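Local coordinates for chorismatase (Streptomyces hygroscopicus, PDB 4BPS), which hydrolyses chorismate to a dihydroxycyclohexadiene carboxylic acid and pyruvate, a step in the biosynthesis of the immunosuppressants FK506 and FK520, at residues V265-E277 with R286-V298. Numbering follows the deposited sequence.
Sequences VALDNMARVIGAE and RGHVLADVDHLKV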
loop_
_atom_site.group_PDB
_atom_site.type_symbol
_atom_site.label_atom_id
_atom_site.label_comp_id
_atom_site.label_asym_id
_atom_site.label_seq_id
_atom_site.Cartn_x
_atom_site.Cartn_y
_atom_site.Cartn_z
ATOM N N VAL A 265 -2.049 -12.468 -14.879
ATOM C CA VAL A 265 -1.644 -13.238 -13.713
ATOM C C VAL A 265 -1.797 -12.427 -12.424
ATOM O O VAL A 265 -2.177 -12.962 -11.386
ATOM C CB VAL A 265 -0.214 -13.798 -13.873
ATOM C CG1 VAL A 265 0.284 -14.419 -12.571
ATOM C CG2 VAL A 265 -0.214 -14.841 -14.994
ATOM N N ALA A 266 -1.498 -11.126 -12.464
ATOM C CA ALA A 266 -1.712 -10.273 -11.298
ATOM C C ALA A 266 -3.179 -10.321 -10.885
ATOM O O ALA A 266 -3.511 -10.471 -9.705
ATOM C CB ALA A 266 -1.276 -8.842 -11.597
ATOM N N LEU A 267 -4.082 -10.170 -11.853
ATOM C CA LEU A 267 -5.513 -10.228 -11.565
ATOM C C LEU A 267 -5.911 -11.626 -11.075
ATOM O O LEU A 267 -6.733 -11.750 -10.177
ATOM C CB LEU A 267 -6.297 -9.801 -12.797
ATOM C CG LEU A 267 -6.200 -8.307 -13.126
ATOM C CD1 LEU A 267 -6.728 -8.047 -14.549
ATOM C CD2 LEU A 267 -6.957 -7.488 -12.115
ATOM N N ASP A 268 -5.344 -12.679 -11.684
ATOM C CA ASP A 268 -5.584 -14.036 -11.193
ATOM C C ASP A 268 -5.149 -14.176 -9.736
ATOM O O ASP A 268 -5.839 -14.814 -8.937
ATOM C CB ASP A 268 -4.806 -15.088 -11.992
ATOM C CG ASP A 268 -5.273 -15.269 -13.414
ATOM O OD1 ASP A 268 -6.363 -14.804 -13.790
ATOM O OD2 ASP A 268 -4.491 -15.922 -14.158
ATOM N N ASN A 269 -3.987 -13.614 -9.393
ATOM C CA ASN A 269 -3.497 -13.704 -8.019
ATOM C C ASN A 269 -4.434 -12.954 -7.072
ATOM O O ASN A 269 -4.758 -13.437 -5.970
ATOM C CB ASN A 269 -2.092 -13.126 -7.918
ATOM C CG ASN A 269 -1.009 -14.132 -8.326
ATOM O OD1 ASN A 269 -1.147 -15.329 -8.084
ATOM N ND2 ASN A 269 0.111 -13.633 -8.858
HETATM N N MSE A 270 -4.915 -11.780 -7.480
HETATM C CA MSE A 270 -5.859 -11.039 -6.663
HETATM C C MSE A 270 -7.136 -11.860 -6.450
HETATM O O MSE A 270 -7.648 -11.932 -5.331
HETATM C CB MSE A 270 -6.154 -9.701 -7.347
HETATM C CG MSE A 270 -7.223 -8.879 -6.666
HETATM SE SE MSE A 270 -7.460 -7.111 -7.464
HETATM C CE MSE A 270 -6.037 -6.162 -6.532
ATOM N N ALA A 271 -7.642 -12.483 -7.520
ATOM C CA ALA A 271 -8.861 -13.294 -7.404
ATOM C C ALA A 271 -8.631 -14.475 -6.481
ATOM O O ALA A 271 -9.517 -14.841 -5.713
ATOM C CB ALA A 271 -9.327 -13.762 -8.772
ATOM N N ARG A 272 -7.442 -15.061 -6.518
ATOM C CA ARG A 272 -7.176 -16.224 -5.674
ATOM C C ARG A 272 -7.137 -15.820 -4.204
ATOM O O ARG A 272 -7.672 -16.522 -3.344
ATOM C CB ARG A 272 -5.874 -16.920 -6.071
ATOM C CG ARG A 272 -5.775 -18.297 -5.431
ATOM C CD ARG A 272 -4.475 -19.029 -5.716
ATOM N NE ARG A 272 -4.255 -19.047 -7.147
ATOM C CZ ARG A 272 -3.409 -18.249 -7.778
ATOM N NH1 ARG A 272 -3.336 -18.276 -9.098
ATOM N NH2 ARG A 272 -2.628 -17.420 -7.103
ATOM N N VAL A 273 -6.508 -14.690 -3.903
ATOM C CA VAL A 273 -6.331 -14.251 -2.536
ATOM C C VAL A 273 -7.674 -14.003 -1.862
ATOM O O VAL A 273 -7.868 -14.300 -0.687
ATOM C CB VAL A 273 -5.479 -12.974 -2.523
ATOM C CG1 VAL A 273 -5.579 -12.258 -1.198
ATOM C CG2 VAL A 273 -4.047 -13.328 -2.824
ATOM N N ILE A 274 -8.604 -13.417 -2.623
ATOM C CA ILE A 274 -9.911 -13.022 -2.071
ATOM C C ILE A 274 -11.008 -14.077 -2.260
ATOM O O ILE A 274 -12.148 -13.849 -1.849
ATOM C CB ILE A 274 -10.380 -11.657 -2.651
ATOM C CG1 ILE A 274 -10.815 -11.806 -4.126
ATOM C CG2 ILE A 274 -9.289 -10.602 -2.437
ATOM C CD1 ILE A 274 -11.260 -10.509 -4.803
ATOM N N GLY A 275 -10.672 -15.220 -2.850
ATOM C CA GLY A 275 -11.655 -16.244 -3.144
ATOM C C GLY A 275 -12.156 -16.946 -1.906
ATOM O O GLY A 275 -11.466 -17.016 -0.895
ATOM N N ALA A 276 -13.362 -17.492 -2.018
ATOM C CA ALA A 276 -14.062 -18.116 -0.905
ATOM C C ALA A 276 -13.201 -19.114 -0.136
ATOM O O ALA A 276 -13.172 -19.057 1.097
ATOM C CB ALA A 276 -15.336 -18.804 -1.401
ATOM N N GLU A 277 -12.538 -20.026 -0.833
ATOM C CA GLU A 277 -11.849 -21.074 -0.119
ATOM C C GLU A 277 -10.578 -20.551 0.535
ATOM O O GLU A 277 -10.243 -20.997 1.630
ATOM C CB GLU A 277 -11.574 -22.273 -1.042
ATOM C CG GLU A 277 -10.848 -23.440 -0.400
ATOM C CD GLU A 277 -11.568 -24.094 0.745
ATOM O OE1 GLU A 277 -12.776 -23.873 0.941
ATOM O OE2 GLU A 277 -10.901 -24.880 1.463
ATOM N N ARG A 286 -16.677 -15.091 4.227
ATOM C CA ARG A 286 -17.328 -14.863 2.946
ATOM C C ARG A 286 -16.268 -14.568 1.901
ATOM O O ARG A 286 -15.285 -13.897 2.185
ATOM C CB ARG A 286 -18.334 -13.728 3.067
ATOM C CG ARG A 286 -18.871 -13.187 1.762
ATOM C CD ARG A 286 -18.737 -11.676 1.725
ATOM N NE ARG A 286 -20.001 -11.004 1.442
ATOM C CZ ARG A 286 -20.182 -9.690 1.535
ATOM N NH1 ARG A 286 -19.182 -8.905 1.914
ATOM N NH2 ARG A 286 -21.367 -9.160 1.257
ATOM N N GLY A 287 -16.508 -15.065 0.692
ATOM C CA GLY A 287 -15.585 -14.943 -0.414
ATOM C C GLY A 287 -15.973 -13.818 -1.348
ATOM O O GLY A 287 -17.077 -13.267 -1.261
ATOM N N HIS A 288 -15.046 -13.483 -2.245
ATOM C CA HIS A 288 -15.241 -12.389 -3.188
ATOM C C HIS A 288 -14.734 -12.787 -4.567
ATOM O O HIS A 288 -14.030 -13.790 -4.721
ATOM C CB HIS A 288 -14.521 -11.128 -2.671
ATOM C CG HIS A 288 -15.214 -10.556 -1.480
ATOM N ND1 HIS A 288 -16.458 -9.976 -1.585
ATOM C CD2 HIS A 288 -14.920 -10.567 -0.155
ATOM C CE1 HIS A 288 -16.883 -9.611 -0.390
ATOM N NE2 HIS A 288 -15.971 -9.960 0.498
ATOM N N VAL A 289 -15.118 -11.974 -5.544
ATOM C CA VAL A 289 -14.666 -12.074 -6.921
ATOM C C VAL A 289 -14.105 -10.719 -7.346
ATOM O O VAL A 289 -14.296 -9.703 -6.650
ATOM C CB VAL A 289 -15.815 -12.517 -7.860
ATOM C CG1 VAL A 289 -16.257 -13.947 -7.514
ATOM C CG2 VAL A 289 -16.981 -11.524 -7.798
ATOM N N LEU A 290 -13.415 -10.680 -8.485
ATOM C CA LEU A 290 -12.791 -9.427 -8.898
ATOM C C LEU A 290 -13.771 -8.277 -9.035
ATOM O O LEU A 290 -13.408 -7.120 -8.751
ATOM C CB LEU A 290 -12.038 -9.584 -10.209
ATOM C CG LEU A 290 -10.736 -10.364 -10.119
ATOM C CD1 LEU A 290 -10.132 -10.447 -11.532
ATOM C CD2 LEU A 290 -9.759 -9.699 -9.175
ATOM N N ALA A 291 -15.007 -8.566 -9.457
ATOM C CA ALA A 291 -16.003 -7.512 -9.617
ATOM C C ALA A 291 -16.359 -6.812 -8.300
ATOM O O ALA A 291 -16.989 -5.747 -8.331
ATOM C CB ALA A 291 -17.279 -8.066 -10.257
ATOM N N ASP A 292 -15.954 -7.404 -7.175
ATOM C CA ASP A 292 -16.228 -6.815 -5.863
ATOM C C ASP A 292 -15.156 -5.822 -5.432
ATOM O O ASP A 292 -15.355 -5.080 -4.475
ATOM C CB ASP A 292 -16.288 -7.891 -4.776
ATOM C CG ASP A 292 -17.380 -8.905 -4.987
ATOM O OD1 ASP A 292 -18.400 -8.582 -5.625
ATOM O OD2 ASP A 292 -17.194 -10.040 -4.471
ATOM N N VAL A 293 -14.010 -5.816 -6.117
ATOM C CA VAL A 293 -12.900 -4.981 -5.686
ATOM C C VAL A 293 -13.131 -3.553 -6.165
ATOM O O VAL A 293 -13.693 -3.306 -7.238
ATOM C CB VAL A 293 -11.550 -5.560 -6.203
ATOM C CG1 VAL A 293 -10.377 -4.749 -5.666
ATOM C CG2 VAL A 293 -11.395 -7.022 -5.798
ATOM N N ASP A 294 -12.711 -2.589 -5.354
ATOM C CA ASP A 294 -12.908 -1.180 -5.681
ATOM C C ASP A 294 -11.663 -0.394 -5.241
ATOM O O ASP A 294 -10.749 -0.929 -4.596
ATOM C CB ASP A 294 -14.179 -0.691 -4.979
ATOM C CG ASP A 294 -14.798 0.562 -5.600
ATOM O OD1 ASP A 294 -14.251 1.178 -6.539
ATOM O OD2 ASP A 294 -15.879 0.938 -5.074
ATOM N N HIS A 295 -11.618 0.877 -5.639
ATOM C CA HIS A 295 -10.520 1.784 -5.303
ATOM C C HIS A 295 -9.177 1.143 -5.623
ATOM O O HIS A 295 -8.263 1.023 -4.798
ATOM C CB HIS A 295 -10.654 2.319 -3.875
ATOM C CG HIS A 295 -11.913 3.104 -3.725
ATOM N ND1 HIS A 295 -13.065 2.555 -3.199
ATOM C CD2 HIS A 295 -12.248 4.344 -4.173
ATOM C CE1 HIS A 295 -14.044 3.441 -3.303
ATOM N NE2 HIS A 295 -13.577 4.534 -3.883
ATOM N N LEU A 296 -9.074 0.753 -6.884
ATOM C CA LEU A 296 -7.877 0.109 -7.396
ATOM C C LEU A 296 -6.886 1.115 -7.938
ATOM O O LEU A 296 -7.268 2.065 -8.623
ATOM C CB LEU A 296 -8.228 -0.894 -8.490
ATOM C CG LEU A 296 -9.162 -2.031 -8.046
ATOM C CD1 LEU A 296 -10.600 -1.800 -8.492
ATOM C CD2 LEU A 296 -8.654 -3.357 -8.585
ATOM N N LYS A 297 -5.617 0.869 -7.645
ATOM C CA LYS A 297 -4.517 1.556 -8.309
ATOM C C LYS A 297 -3.755 0.528 -9.126
ATOM O O LYS A 297 -3.444 -0.560 -8.621
ATOM C CB LYS A 297 -3.605 2.268 -7.311
ATOM C CG LYS A 297 -4.324 3.484 -6.695
ATOM C CD LYS A 297 -4.052 3.679 -5.222
ATOM C CE LYS A 297 -2.606 3.925 -4.973
ATOM N NZ LYS A 297 -2.273 3.759 -3.503
ATOM N N VAL A 298 -3.478 0.887 -10.373
ATOM C CA VAL A 298 -2.816 0.016 -11.327
ATOM C C VAL A 298 -1.519 0.729 -11.743
ATOM O O VAL A 298 -1.579 1.772 -12.393
ATOM C CB VAL A 298 -3.731 -0.258 -12.549
ATOM C CG1 VAL A 298 -3.002 -1.156 -13.554
ATOM C CG2 VAL A 298 -5.041 -0.897 -12.108
HETATM O O HOH W 1 -12.101 -14.632 -6.477
HETATM O O HOH W 2 -14.914 -16.572 -4.350
#
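Leu290 lies against helix 259-274, its CD2 methyl 3.7 Å from CG of selenomethionine Met270, while its branch carbon CG rests on CB of Ala271 and CD1 reaches CB of Leu267. Cutting Leu290 back to an alanine is likely to open a gap between these three helix residues and the short 3-10 turn 290-292. Met270 carries the packing deeper: a chi1 of 175° sends CG out from the helix, opposite the backbone N, and in the one of its two conformers described here the chain bends at its last torsion, bringing SE to 4.1 Å from CD2 of Leu296 and near CG1 of Val293. One turn on, Ile274 points its CD1 at CG2 of Val293 (3.6 Å), and its side chain crosses that of His288 at about a right angle.

The polar edge begins at Ile274 O, which accepts from His288 N (2.9 Å), tilted 24° from the carbonyl plane. His288 O accepts from two waters, one also donating to Ala271 O, the other accepting from Ala276 N. Behind this edge, Asp292 OD2 takes His288 ND1 (3.0 Å) and Val289 N from opposite faces of its carboxylate; the ND1 bond, lying in the ring plane, probably holds the imidazole's rotation.

Helix 259-274 packs through Met270 on Ile339 of strand 337-343, which also carries the catalytic Glu338, and residues 287-293 run along its flank before the chain enters strand 296-300: helix-on-sheet layering in keeping with the YjgF fold.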